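Local coordinates for protein polyporopepsin (PDB 1WKR) that cleaves peptide bonds as a pepsin-like aspartic endopeptidase of broad specificity with milk-clotting activity, at residues 30-35 with 102-107. Sequence-based numbering, arbitrary orientation.
Sequences LVDTGS and DGILGV
With CG of D32 anti to its own N (chi1 -165°) and CG2 of I104 likewise anti, the aspartate and the isoleucine rise from the same face of two parallel strands and meet there, D32 CB lying 3.6 Å from I104 CG2. CD1 of I104 reaches on to D32 OD2 at 3.8 Å, and S35 OG rests on the same CG2, so the isoleucine flanks the CB and OD2 side of the carboxylate, near its plane. The carboxylate is gripped by the turn that follows it: G34 N donates to D32 OD1 in an Asx turn, and S35 OG gives a short bond of 2.6 Å to D32 OD2, both from one side of the carboxylate plane, which should restrain its rotation. Four backbone hydrogen bonds hold the strands together. L30 N donates to G103 O, L105 N binds L30 O, D32 N binds L105 O, and V107 N closes the series on D32 O at 3.0 Å. The catalytic residue is thus fixed through both its N and its O. V107 CG2 packs 3.4 Å from that same D32 O and touches T33 CG2 at 3.8 Å, while the T33 hydroxyl turns to V211 O. T38 OG1 bonds to G106 N, where the chain has no side chain and S35 O passes close to CA. D32 OD1 faces D212 and also bonds the bound pepstatin. The DTG motif at the end of strand 25-32, running into the loop, and parallel strand 103-106 with its ILG sequence form the N-terminal lobe's psi-loop, which pairs with the equivalent one carrying D212 to build the active site of pepsin-like proteases.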
loop_
_atom_site.group_PDB
_atom_site.type_symbol
_atom_site.label_atom_id
_atom_site.label_comp_id
_atom_site.label_asym_id
_atom_site.label_seq_id
_atom_site.Cartn_x
_atom_site.Cartn_y
_atom_site.Cartn_z
ATOM N N LEU A 30 -0.080 9.137 -4.576
ATOM C CA LEU A 30 -0.374 7.722 -4.354
ATOM C C LEU A 30 0.024 7.331 -2.932
ATOM O O LEU A 30 1.156 7.561 -2.504
ATOM C CB LEU A 30 0.412 6.943 -5.403
ATOM C CG LEU A 30 0.108 5.428 -5.547
ATOM C CD1 LEU A 30 0.439 4.957 -6.966
ATOM C CD2 LEU A 30 0.922 4.596 -4.534
ATOM N N VAL A 31 -0.899 6.732 -2.209
ATOM C CA VAL A 31 -0.654 6.332 -0.811
ATOM C C VAL A 31 0.221 5.086 -0.780
ATOM O O VAL A 31 -0.219 3.990 -1.175
ATOM C CB VAL A 31 -1.949 6.054 -0.066
ATOM C CG1 VAL A 31 -1.690 5.525 1.347
ATOM C CG2 VAL A 31 -2.830 7.312 -0.043
ATOM N N ASP A 32 1.474 5.228 -0.293
ATOM C CA ASP A 32 2.415 4.092 -0.366
ATOM C C ASP A 32 3.082 3.811 0.967
ATOM O O ASP A 32 4.001 4.495 1.391
ATOM C CB ASP A 32 3.476 4.414 -1.440
ATOM C CG ASP A 32 4.269 3.243 -1.863
ATOM O OD1 ASP A 32 3.886 2.073 -1.514
ATOM O OD2 ASP A 32 5.319 3.387 -2.549
ATOM N N THR A 33 2.668 2.731 1.634
ATOM C CA THR A 33 3.383 2.212 2.815
ATOM C C THR A 33 4.573 1.374 2.415
ATOM O O THR A 33 5.315 0.974 3.317
ATOM C CB THR A 33 2.475 1.466 3.765
ATOM O OG1 THR A 33 1.923 0.303 3.082
ATOM C CG2 THR A 33 1.295 2.327 4.286
ATOM N N GLY A 34 4.814 1.149 1.108
ATOM C CA GLY A 34 5.966 0.385 0.643
ATOM C C GLY A 34 7.148 1.227 0.208
ATOM O O GLY A 34 8.115 0.664 -0.309
ATOM N N SER A 35 7.078 2.542 0.380
ATOM C CA SER A 35 8.221 3.449 0.113
ATOM C C SER A 35 8.020 4.646 1.006
ATOM O O SER A 35 6.981 4.802 1.638
ATOM C CB SER A 35 8.286 3.881 -1.320
ATOM O OG SER A 35 7.274 4.809 -1.669
ATOM N N ASP A 102 0.192 12.253 -9.421
ATOM C CA ASP A 102 1.253 13.263 -9.400
ATOM C C ASP A 102 2.570 12.804 -8.823
ATOM O O ASP A 102 3.575 13.434 -8.976
ATOM C CB ASP A 102 0.799 14.498 -8.656
ATOM C CG ASP A 102 -0.200 15.351 -9.425
ATOM O OD1 ASP A 102 0.270 15.956 -10.450
ATOM O OD2 ASP A 102 -1.363 15.446 -9.091
ATOM N N GLY A 103 2.537 11.680 -8.053
ATOM C CA GLY A 103 3.691 11.244 -7.312
ATOM C C GLY A 103 3.195 10.338 -6.170
ATOM O O GLY A 103 2.129 9.745 -6.268
ATOM N N ILE A 104 4.029 10.263 -5.109
ATOM C CA ILE A 104 3.794 9.329 -3.989
ATOM C C ILE A 104 3.761 10.100 -2.675
ATOM O O ILE A 104 4.596 11.003 -2.450
ATOM C CB ILE A 104 4.867 8.201 -3.956
ATOM C CG1 ILE A 104 4.624 7.266 -5.127
ATOM C CG2 ILE A 104 4.866 7.480 -2.603
ATOM C CD1 ILE A 104 5.615 6.064 -5.189
ATOM N N LEU A 105 2.853 9.682 -1.811
ATOM C CA LEU A 105 2.885 10.037 -0.381
ATOM C C LEU A 105 3.613 8.881 0.344
ATOM O O LEU A 105 3.061 7.778 0.422
ATOM C CB LEU A 105 1.500 10.251 0.182
ATOM C CG LEU A 105 1.491 10.754 1.647
ATOM C CD1 LEU A 105 1.884 12.210 1.690
ATOM C CD2 LEU A 105 0.167 10.538 2.290
ATOM N N GLY A 106 4.852 9.132 0.772
ATOM C CA GLY A 106 5.724 8.060 1.269
ATOM C C GLY A 106 5.547 7.875 2.753
ATOM O O GLY A 106 6.013 8.679 3.577
ATOM N N VAL A 107 4.797 6.832 3.109
ATOM C CA VAL A 107 4.438 6.532 4.527
ATOM C C VAL A 107 5.002 5.186 4.987
ATOM O O VAL A 107 4.657 4.702 6.067
ATOM C CB VAL A 107 2.930 6.693 4.783
ATOM C CG1 VAL A 107 2.556 8.183 4.858
ATOM C CG2 VAL A 107 2.072 5.995 3.711
#